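Lin1840 protein (Listeria innocua serovar 6a, PDB 4ZOC) probably hydrolyses terminal, non-reducing beta-D-glucosyl residues with release of beta-D-glucose, acting on beta-1,2-glucan-derived sugars as a glycoside hydrolase family 3 enzyme. Local coordinates at residues A[623-634]-A[669-680]; A[102-112]-A[150-160]. The protein carries 2 engineered substitutions. All blocks are in the same frame, centred on the assembly; numbering follows the deposited sequence.

Interaction 1 of 2, residues A[623-634]-A[669-680]; sequences SLHVEVTIKNIS and QAGEEKTVTFEL
Asn632, whose CB rests 3.4 Å from Gln669 O, has its amide oxygen held by two donors of its own segment. Ser634 OG meets Asn632 OD1 in the carbonyl plane on a lone pair, 2.7 Å away, while Ser634 N approaches the same oxygen from a tilt of 21° and closes an Asx turn. Asn632 ND2 bonds to the backbone oxygens of Ile636 and Leu668, which fixes the rotation of the buried amide where strand 624-632 ends. Back from this end, 624-632 pairs antiparallel with 673-680, the backbones exchanging paired hydrogen bonds between Ile630 and Lys674, Val628 and Val676, Val626 and Phe678, and Leu624 and Leu680. Strand 624-632 is the central member of a three-stranded sheet, with 607-611 along its other edge, in the fibronectin type III-like domain. Leu624, Val626, Val628 and Ile630 face the sandwich interior beside Val676, Phe678 and Leu680; Ile630 and Val676 reach Ile642 of the facing sheet. Val628 CG2 sits near the plane of the Phe678 ring, at its edge, 4.0 Å from CE2. The opposite face is polar. Thr629 OG1 and Thr675 OG1 share a hydrogen bond of 3.2 Å, both hydroxyls standing anti to their carbonyl carbons (chi1 -60° and -66°), which turns them toward one another. Glu627 lays its CG 3.5 Å from Thr675 CG2, its OE2 bonding to Ser612. At the far end Ser623 OG donates to Glu679 OE1 on the anti side of the carboxylate at 2.7 Å, and the extended Glu679 chain runs alongside the His625 ring, Glu679 CG lying 3.5 Å from His625 CE1.

Interaction 2 of 2, residues A[102-112]-A[150-160]; sequences IPLALGCSFDR and VMESTGEDPFL
Leu104 N makes the one hydrogen bond between the two segments from an unusual direction: it reaches Met151 O at 3.1 Å from above the carbonyl plane, 50° out of it. The donor sits in the first turn of helix 103-108, just after Pro103, whose nitrogen has no hydrogen to offer. The Pro103 ring presses on this carbonyl and the next, CD lying 3.2 Å from Met151 O and CB equally near Glu152 O. Met151 curls back, its CG between backbone N and carbonyl carbon (chi1 57°), and brings CE alongside Pro103 CD and against Ile102 CG2. Both segments belong to the connections that follow neighbouring strands, 87-90 and 133-134, of the TIM-barrel-like N-terminal domain. A bound glucose lies about 8 Å from the side chain of Glu152, which is itself salt-bridged to Arg149. One turn further along the helix, Gly107, with no side chain to intervene, lets its CA come within 3.7 Å of Thr154 CB; Thr154 CG2 turns to Pro103 O while its OG1 pairs with Asn161. Leu160 then sets CD2 over one face of the Phe110 ring in a CH-pi contact, 4.0 Å from the centroid and 17° off the ring normal. Asp157 caps the helix that carries this leucine, its OD2 accepting from Leu160 N at 2.7 Å.

Overall arrangement
Interaction 1 joins two strands in the fibronectin type III-like domain and is partly exposed, one face largely apolar and the other polar; interaction 2 is buried near the middle of the chain, where loops and short helical turns of the barrel domain meet. Ladder bonds dominate the first, which hides nearly twice the surface of the second (1052 against 560 Å²), whereas the second relies on apolar groups packed against backbone carbonyls. Their centres lie 23 Å apart, with nearest atoms about 7 Å apart and not touching. Strand 659-668 stands next to both: Leu668 and Ala662 meet side chains of interaction 1, and Phe663 touches Phe159 and Leu160 of interaction 2.

Interaction 1 of 2, residues A[623-634]-A[669-680]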
loop_
_atom_site.group_PDB
_atom_site.type_symbol
_atom_site.label_atom_id
_atom_site.label_comp_id
_atom_site.label_asym_id
_atom_site.label_seq_id
_atom_site.Cartn_x
_atom_site.Cartn_y
_atom_site.Cartn_z
ATOM N N SER A 623 -24.297 22.655 14.839
ATOM C CA SER A 623 -23.025 22.455 15.480
ATOM C C SER A 623 -23.207 21.731 16.796
ATOM O O SER A 623 -24.201 21.875 17.510
ATOM C CB SER A 623 -22.326 23.797 15.733
ATOM O OG SER A 623 -21.904 24.442 14.535
ATOM N N LEU A 624 -22.220 20.938 17.136
ATOM C CA LEU A 624 -22.077 20.429 18.452
ATOM C C LEU A 624 -21.030 21.198 19.213
ATOM O O LEU A 624 -19.837 21.274 18.791
ATOM C CB LEU A 624 -21.756 18.910 18.423
ATOM C CG LEU A 624 -21.638 18.248 19.772
ATOM C CD1 LEU A 624 -23.003 18.016 20.380
ATOM C CD2 LEU A 624 -20.823 16.962 19.677
ATOM N N HIS A 625 -21.452 21.762 20.355
ATOM C CA HIS A 625 -20.563 22.468 21.258
ATOM C C HIS A 625 -20.097 21.565 22.404
ATOM O O HIS A 625 -20.893 21.021 23.153
ATOM C CB HIS A 625 -21.181 23.758 21.806
ATOM C CG HIS A 625 -21.474 24.746 20.734
ATOM N ND1 HIS A 625 -20.557 25.680 20.297
ATOM C CD2 HIS A 625 -22.570 24.906 19.972
ATOM C CE1 HIS A 625 -21.097 26.397 19.338
ATOM N NE2 HIS A 625 -22.309 25.921 19.103
ATOM N N VAL A 626 -18.787 21.419 22.516
ATOM C CA VAL A 626 -18.178 20.489 23.454
ATOM C C VAL A 626 -17.354 21.298 24.426
ATOM O O VAL A 626 -16.449 22.078 24.029
ATOM C CB VAL A 626 -17.285 19.453 22.730
ATOM C CG1 VAL A 626 -16.716 18.513 23.737
ATOM C CG2 VAL A 626 -18.073 18.696 21.664
ATOM N N GLU A 627 -17.694 21.185 25.703
ATOM C CA GLU A 627 -17.036 21.960 26.738
ATOM C C GLU A 627 -16.280 21.033 27.641
ATOM O O GLU A 627 -16.825 20.041 28.132
ATOM C CB GLU A 627 -18.076 22.746 27.580
ATOM C CG GLU A 627 -17.432 23.567 28.691
ATOM C CD GLU A 627 -18.464 24.293 29.512
ATOM O OE1 GLU A 627 -18.600 25.494 29.306
ATOM O OE2 GLU A 627 -19.170 23.634 30.309
ATOM N N VAL A 628 -15.026 21.340 27.862
ATOM C CA VAL A 628 -14.144 20.438 28.571
ATOM C C VAL A 628 -13.428 21.198 29.671
ATOM O O VAL A 628 -12.813 22.203 29.426
ATOM C CB VAL A 628 -13.092 19.751 27.661
ATOM C CG1 VAL A 628 -12.271 18.740 28.445
ATOM C CG2 VAL A 628 -13.756 19.056 26.461
ATOM N N THR A 629 -13.499 20.661 30.877
ATOM C CA THR A 629 -12.773 21.219 32.029
ATOM C C THR A 629 -11.578 20.352 32.325
ATOM O O THR A 629 -11.673 19.125 32.492
ATOM C CB THR A 629 -13.688 21.232 33.261
ATOM O OG1 THR A 629 -14.814 22.044 32.940
ATOM C CG2 THR A 629 -13.012 21.845 34.437
ATOM N N ILE A 630 -10.435 21.003 32.377
ATOM C CA ILE A 630 -9.180 20.284 32.607
ATOM C C ILE A 630 -8.495 20.846 33.836
ATOM O O ILE A 630 -8.469 22.049 34.030
ATOM C CB ILE A 630 -8.265 20.301 31.368
ATOM C CG1 ILE A 630 -6.985 19.504 31.662
ATOM C CG2 ILE A 630 -7.964 21.718 30.894
ATOM C CD1 ILE A 630 -6.239 19.103 30.374
ATOM N N LYS A 631 -7.965 19.947 34.664
ATOM C CA LYS A 631 -7.228 20.278 35.878
ATOM C C LYS A 631 -5.881 19.569 35.913
ATOM O O LYS A 631 -5.794 18.407 35.604
ATOM C CB LYS A 631 -8.036 19.872 37.118
ATOM C CG LYS A 631 -7.468 20.529 38.378
ATOM C CD LYS A 631 -8.222 20.216 39.650
ATOM C CE LYS A 631 -7.404 20.757 40.808
ATOM N NZ LYS A 631 -8.190 20.603 42.035
ATOM N N ASN A 632 -4.838 20.306 36.261
ATOM C CA ASN A 632 -3.553 19.758 36.613
ATOM C C ASN A 632 -3.496 19.391 38.098
ATOM O O ASN A 632 -3.498 20.265 38.942
ATOM C CB ASN A 632 -2.469 20.782 36.290
ATOM C CG ASN A 632 -1.040 20.301 36.577
ATOM O OD1 ASN A 632 -0.773 19.285 37.232
ATOM N ND2 ASN A 632 -0.066 21.111 36.106
ATOM N N ILE A 633 -3.549 18.083 38.367
ATOM C CA ILE A 633 -3.674 17.526 39.676
ATOM C C ILE A 633 -2.321 17.159 40.275
ATOM O O ILE A 633 -2.244 16.461 41.287
ATOM C CB ILE A 633 -4.648 16.333 39.687
ATOM C CG1 ILE A 633 -4.182 15.186 38.768
ATOM C CG2 ILE A 633 -6.092 16.785 39.275
ATOM C CD1 ILE A 633 -4.918 13.852 38.982
ATOM N N SER A 634 -1.251 17.595 39.637
ATOM C CA SER A 634 0.134 17.365 40.140
ATOM C C SER A 634 0.705 18.675 40.677
ATOM O O SER A 634 0.041 19.748 40.654
ATOM C CB SER A 634 1.036 16.811 39.022
ATOM O OG SER A 634 1.387 17.849 38.060
ATOM N N GLN A 669 -0.798 25.625 35.543
ATOM C CA GLN A 669 0.066 25.525 36.691
ATOM C C GLN A 669 -0.369 24.372 37.549
ATOM O O GLN A 669 -1.473 23.818 37.395
ATOM C CB GLN A 669 0.005 26.842 37.467
ATOM C CG GLN A 669 0.622 27.992 36.706
ATOM C CD GLN A 669 2.136 27.848 36.573
ATOM O OE1 GLN A 669 2.829 27.730 37.563
ATOM N NE2 GLN A 669 2.639 27.828 35.337
ATOM N N ALA A 670 0.467 24.030 38.507
ATOM C CA ALA A 670 0.080 23.028 39.498
ATOM C C ALA A 670 -1.275 23.399 40.148
ATOM O O ALA A 670 -1.494 24.519 40.575
ATOM C CB ALA A 670 1.165 22.907 40.540
ATOM N N GLY A 671 -2.185 22.447 40.165
ATOM C CA GLY A 671 -3.540 22.625 40.690
ATOM C C GLY A 671 -4.487 23.499 39.892
ATOM O O GLY A 671 -5.637 23.635 40.294
ATOM N N GLU A 672 -4.036 24.080 38.773
ATOM C CA GLU A 672 -4.885 24.967 37.999
ATOM C C GLU A 672 -5.912 24.210 37.156
ATOM O O GLU A 672 -5.638 23.108 36.702
ATOM C CB GLU A 672 -4.053 25.845 37.108
ATOM C CG GLU A 672 -4.880 26.856 36.364
ATOM C CD GLU A 672 -4.043 27.822 35.580
ATOM O OE1 GLU A 672 -4.591 28.890 35.174
ATOM O OE2 GLU A 672 -2.838 27.534 35.331
ATOM N N GLU A 673 -7.101 24.822 37.037
ATOM C CA GLU A 673 -8.224 24.340 36.278
ATOM C C GLU A 673 -8.608 25.394 35.231
ATOM O O GLU A 673 -8.566 26.651 35.492
ATOM C CB GLU A 673 -9.400 24.055 37.216
ATOM C CG GLU A 673 -10.498 23.263 36.596
ATOM C CD GLU A 673 -11.624 22.968 37.577
ATOM O OE1 GLU A 673 -12.564 23.752 37.638
ATOM O OE2 GLU A 673 -11.572 21.969 38.289
ATOM N N LYS A 674 -8.900 24.886 34.024
ATOM C CA LYS A 674 -9.386 25.696 32.926
ATOM C C LYS A 674 -10.498 25.003 32.189
ATOM O O LYS A 674 -10.598 23.810 32.222
ATOM C CB LYS A 674 -8.293 26.038 31.946
ATOM C CG LYS A 674 -7.239 27.016 32.468
ATOM C CD LYS A 674 -6.237 27.325 31.351
ATOM C CE LYS A 674 -5.257 28.358 31.811
ATOM N NZ LYS A 674 -4.161 28.531 30.832
ATOM N N THR A 675 -11.337 25.782 31.521
ATOM C CA THR A 675 -12.442 25.255 30.729
ATOM C C THR A 675 -12.236 25.706 29.290
ATOM O O THR A 675 -11.948 26.898 29.044
ATOM C CB THR A 675 -13.788 25.738 31.286
ATOM O OG1 THR A 675 -13.950 25.156 32.581
ATOM C CG2 THR A 675 -14.910 25.278 30.448
ATOM N N VAL A 676 -12.332 24.765 28.339
ATOM C CA VAL A 676 -12.134 25.135 26.931
ATOM C C VAL A 676 -13.332 24.611 26.220
ATOM O O VAL A 676 -13.967 23.622 26.645
ATOM C CB VAL A 676 -10.770 24.671 26.287
ATOM C CG1 VAL A 676 -9.645 25.642 26.573
ATOM C CG2 VAL A 676 -10.339 23.322 26.753
ATOM N N THR A 677 -13.705 25.304 25.175
ATOM C CA THR A 677 -14.905 24.918 24.442
ATOM C C THR A 677 -14.541 24.683 23.014
ATOM O O THR A 677 -13.677 25.346 22.466
ATOM C CB THR A 677 -16.035 25.972 24.529
ATOM O OG1 THR A 677 -15.520 27.225 24.045
ATOM C CG2 THR A 677 -16.446 26.145 25.916
ATOM N N PHE A 678 -15.157 23.692 22.409
ATOM C CA PHE A 678 -14.903 23.415 20.972
ATOM C C PHE A 678 -16.226 23.457 20.228
ATOM O O PHE A 678 -17.218 23.042 20.757
ATOM C CB PHE A 678 -14.279 22.026 20.779
ATOM C CG PHE A 678 -13.018 21.784 21.517
ATOM C CD1 PHE A 678 -11.799 22.220 21.005
ATOM C CD2 PHE A 678 -13.026 21.135 22.730
ATOM C CE1 PHE A 678 -10.645 21.951 21.692
ATOM C CE2 PHE A 678 -11.876 20.862 23.409
ATOM C CZ PHE A 678 -10.684 21.282 22.894
ATOM N N GLU A 679 -16.260 23.952 19.005
ATOM C CA GLU A 679 -17.468 23.870 18.145
ATOM C C GLU A 679 -17.193 22.866 17.045
ATOM O O GLU A 679 -16.270 23.044 16.238
ATOM C CB GLU A 679 -17.788 25.239 17.530
ATOM C CG GLU A 679 -19.062 25.215 16.682
ATOM C CD GLU A 679 -19.406 26.507 16.027
ATOM O OE1 GLU A 679 -20.478 26.549 15.437
ATOM O OE2 GLU A 679 -18.620 27.473 16.084
ATOM N N LEU A 680 -17.967 21.786 16.991
ATOM C CA LEU A 680 -17.822 20.840 15.872
ATOM C C LEU A 680 -18.976 21.225 14.982
ATOM O O LEU A 680 -20.145 20.969 15.345
ATOM C CB LEU A 680 -17.934 19.390 16.353
ATOM C CG LEU A 680 -16.983 18.948 17.502
ATOM C CD1 LEU A 680 -17.018 17.484 17.810
ATOM C CD2 LEU A 680 -15.600 19.324 17.215
#

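Interaction 2 of 2, residues A[102-112]-A[150-160]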
loop_
_atom_site.group_PDB
_atom_site.type_symbol
_atom_site.label_atom_id
_atom_site.label_comp_id
_atom_site.label_asym_id
_atom_site.label_seq_id
_atom_site.Cartn_x
_atom_site.Cartn_y
_atom_site.Cartn_z
ATOM N N ILE A 102 11.806 20.274 12.435
ATOM C CA ILE A 102 11.230 19.735 11.159
ATOM C C ILE A 102 9.714 19.689 11.207
ATOM O O ILE A 102 9.145 19.587 12.274
ATOM C CB ILE A 102 11.782 18.346 10.771
ATOM C CG1 ILE A 102 11.579 17.278 11.873
ATOM C CG2 ILE A 102 13.205 18.459 10.331
ATOM C CD1 ILE A 102 11.776 15.855 11.405
ATOM N N PRO A 103 9.041 19.821 10.038
ATOM C CA PRO A 103 7.602 19.879 10.128
ATOM C C PRO A 103 6.890 18.723 10.881
ATOM O O PRO A 103 5.875 18.982 11.521
ATOM C CB PRO A 103 7.191 19.995 8.660
ATOM C CG PRO A 103 8.312 20.804 8.084
ATOM C CD PRO A 103 9.515 20.270 8.737
ATOM N N LEU A 104 7.381 17.487 10.751
ATOM C CA LEU A 104 6.742 16.322 11.402
ATOM C C LEU A 104 6.779 16.562 12.917
ATOM O O LEU A 104 5.847 16.255 13.599
ATOM C CB LEU A 104 7.463 15.054 10.984
ATOM C CG LEU A 104 6.721 13.786 11.429
ATOM C CD1 LEU A 104 5.227 13.799 11.123
ATOM C CD2 LEU A 104 7.392 12.561 10.905
ATOM N N ALA A 105 7.868 17.142 13.418
ATOM C CA ALA A 105 7.978 17.521 14.845
ATOM C C ALA A 105 6.970 18.635 15.173
ATOM O O ALA A 105 6.273 18.612 16.196
ATOM C CB ALA A 105 9.364 17.943 15.174
ATOM N N LEU A 106 6.867 19.623 14.301
ATOM C CA LEU A 106 5.913 20.687 14.536
ATOM C C LEU A 106 4.491 20.096 14.619
ATOM O O LEU A 106 3.654 20.618 15.277
ATOM C CB LEU A 106 6.011 21.817 13.500
ATOM C CG LEU A 106 7.345 22.562 13.452
ATOM C CD1 LEU A 106 7.403 23.573 12.337
ATOM C CD2 LEU A 106 7.626 23.206 14.783
ATOM N N GLY A 107 4.200 19.072 13.863
ATOM C CA GLY A 107 2.884 18.416 13.860
ATOM C C GLY A 107 2.673 17.909 15.306
ATOM O O GLY A 107 1.624 18.095 15.901
ATOM N N CYS A 108 3.704 17.362 15.865
ATOM C CA CYS A 108 3.614 16.807 17.275
ATOM C C CYS A 108 3.375 17.880 18.377
ATOM O O CYS A 108 2.967 17.547 19.457
ATOM C CB CYS A 108 4.819 15.962 17.644
ATOM S SG CYS A 108 5.074 14.498 16.603
ATOM N N SER A 109 3.681 19.162 18.084
ATOM C CA SER A 109 3.321 20.256 18.960
ATOM C C SER A 109 1.834 20.374 19.174
ATOM O O SER A 109 1.463 20.824 20.231
ATOM C CB SER A 109 3.835 21.629 18.503
ATOM O OG SER A 109 3.026 22.180 17.474
ATOM N N PHE A 110 1.010 19.955 18.215
ATOM C CA PHE A 110 -0.467 20.207 18.254
ATOM C C PHE A 110 -0.753 21.657 18.616
ATOM O O PHE A 110 -1.776 21.972 19.290
ATOM C CB PHE A 110 -1.125 19.189 19.199
ATOM C CG PHE A 110 -1.395 17.870 18.562
ATOM C CD1 PHE A 110 -0.339 16.940 18.378
ATOM C CD2 PHE A 110 -2.710 17.480 18.277
ATOM C CE1 PHE A 110 -0.543 15.693 17.866
ATOM C CE2 PHE A 110 -2.931 16.204 17.761
ATOM C CZ PHE A 110 -1.831 15.334 17.573
ATOM N N ASP A 111 0.164 22.563 18.186
ATOM C CA ASP A 111 0.101 23.950 18.593
ATOM C C ASP A 111 0.166 24.944 17.435
ATOM O O ASP A 111 1.226 25.205 16.879
ATOM C CB ASP A 111 1.148 24.250 19.686
ATOM C CG ASP A 111 0.877 25.568 20.360
ATOM O OD1 ASP A 111 -0.179 25.683 21.041
ATOM O OD2 ASP A 111 1.656 26.516 20.128
ATOM N N ARG A 112 -1.007 25.470 17.071
ATOM C CA ARG A 112 -1.171 26.338 15.921
ATOM C C ARG A 112 -0.230 27.550 16.063
ATOM O O ARG A 112 0.428 27.929 15.104
ATOM C CB ARG A 112 -2.618 26.780 15.713
ATOM C CG ARG A 112 -3.587 25.673 15.345
ATOM C CD ARG A 112 -4.996 26.211 15.577
ATOM N NE ARG A 112 -6.086 25.298 15.228
ATOM C CZ ARG A 112 -6.629 24.432 16.110
ATOM N NH1 ARG A 112 -6.160 24.333 17.342
ATOM N NH2 ARG A 112 -7.659 23.679 15.754
ATOM N N VAL A 150 8.245 12.264 4.806
ATOM C CA VAL A 150 7.386 12.392 5.948
ATOM C C VAL A 150 7.876 13.535 6.832
ATOM O O VAL A 150 7.035 14.166 7.500
ATOM C CB VAL A 150 7.197 11.104 6.804
ATOM C CG1 VAL A 150 6.522 10.024 5.949
ATOM C CG2 VAL A 150 8.493 10.579 7.360
ATOM N N MET A 151 9.186 13.811 6.848
ATOM C CA MET A 151 9.706 14.864 7.745
ATOM C C MET A 151 9.120 16.238 7.427
ATOM O O MET A 151 9.160 17.110 8.259
ATOM C CB MET A 151 11.228 14.965 7.651
ATOM C CG MET A 151 11.763 15.234 6.213
ATOM S SD MET A 151 13.003 16.536 6.081
ATOM C CE MET A 151 12.060 17.936 6.620
ATOM N N GLU A 152 8.634 16.404 6.206
ATOM C CA GLU A 152 8.073 17.687 5.694
ATOM C C GLU A 152 6.620 17.877 6.006
ATOM O O GLU A 152 6.123 18.966 5.844
ATOM C CB GLU A 152 8.260 17.784 4.185
ATOM C CG GLU A 152 9.708 17.827 3.729
ATOM C CD GLU A 152 9.790 17.481 2.265
ATOM O OE1 GLU A 152 9.307 18.284 1.438
ATOM O OE2 GLU A 152 10.393 16.429 1.944
ATOM N N SER A 153 5.925 16.796 6.352
ATOM C CA SER A 153 4.499 16.788 6.581
ATOM C C SER A 153 4.259 16.909 8.062
ATOM O O SER A 153 5.138 16.580 8.826
ATOM C CB SER A 153 3.934 15.445 6.060
ATOM O OG SER A 153 2.495 15.370 6.312
ATOM N N THR A 154 3.025 17.286 8.482
ATOM C CA THR A 154 2.675 17.241 9.858
ATOM C C THR A 154 2.054 15.907 10.251
ATOM O O THR A 154 1.603 15.793 11.429
ATOM C CB THR A 154 1.839 18.503 10.304
ATOM O OG1 THR A 154 0.684 18.723 9.440
ATOM C CG2 THR A 154 2.767 19.760 10.248
ATOM N N GLY A 155 1.925 14.927 9.327
ATOM C CA GLY A 155 1.586 13.557 9.752
ATOM C C GLY A 155 0.360 12.926 9.074
ATOM O O GLY A 155 -0.017 13.277 7.921
ATOM N N GLU A 156 -0.246 11.982 9.791
ATOM C CA GLU A 156 -1.265 11.140 9.218
ATOM C C GLU A 156 -2.748 11.655 9.332
ATOM O O GLU A 156 -3.710 11.009 8.826
ATOM C CB GLU A 156 -1.155 9.731 9.829
ATOM C CG GLU A 156 -1.764 9.623 11.212
ATOM C CD GLU A 156 -1.452 8.313 11.877
ATOM O OE1 GLU A 156 -0.326 7.776 11.614
ATOM O OE2 GLU A 156 -2.323 7.814 12.678
ATOM N N ASP A 157 -2.943 12.820 9.927
ATOM C CA ASP A 157 -4.303 13.367 10.080
ATOM C C ASP A 157 -4.599 14.558 9.206
ATOM O O ASP A 157 -3.922 15.570 9.275
ATOM C CB ASP A 157 -4.537 13.807 11.527
ATOM C CG ASP A 157 -5.976 14.187 11.737
ATOM O OD1 ASP A 157 -6.834 13.325 11.417
ATOM O OD2 ASP A 157 -6.220 15.349 12.097
ATOM N N PRO A 158 -5.649 14.469 8.385
ATOM C CA PRO A 158 -5.953 15.578 7.478
ATOM C C PRO A 158 -6.373 16.810 8.242
ATOM O O PRO A 158 -6.072 17.931 7.758
ATOM C CB PRO A 158 -7.077 15.059 6.605
ATOM C CG PRO A 158 -7.056 13.599 6.785
ATOM C CD PRO A 158 -6.398 13.261 8.060
ATOM N N PHE A 159 -7.082 16.644 9.383
ATOM C CA PHE A 159 -7.528 17.873 10.153
ATOM C C PHE A 159 -6.360 18.634 10.776
ATOM O O PHE A 159 -6.196 19.871 10.550
ATOM C CB PHE A 159 -8.565 17.557 11.241
ATOM C CG PHE A 159 -9.059 18.747 11.979
ATOM C CD1 PHE A 159 -9.876 19.625 11.374
ATOM C CD2 PHE A 159 -8.659 18.990 13.267
ATOM C CE1 PHE A 159 -10.337 20.754 12.061
ATOM C CE2 PHE A 159 -9.077 20.095 13.946
ATOM C CZ PHE A 159 -9.919 20.969 13.323
ATOM N N LEU A 160 -5.560 17.930 11.553
ATOM C CA LEU A 160 -4.341 18.505 11.996
ATOM C C LEU A 160 -3.563 19.136 10.866
ATOM O O LEU A 160 -3.046 20.298 10.983
ATOM C CB LEU A 160 -3.453 17.460 12.692
ATOM C CG LEU A 160 -2.220 17.975 13.386
ATOM C CD1 LEU A 160 -2.510 19.079 14.427
ATOM C CD2 LEU A 160 -1.440 16.888 14.086
#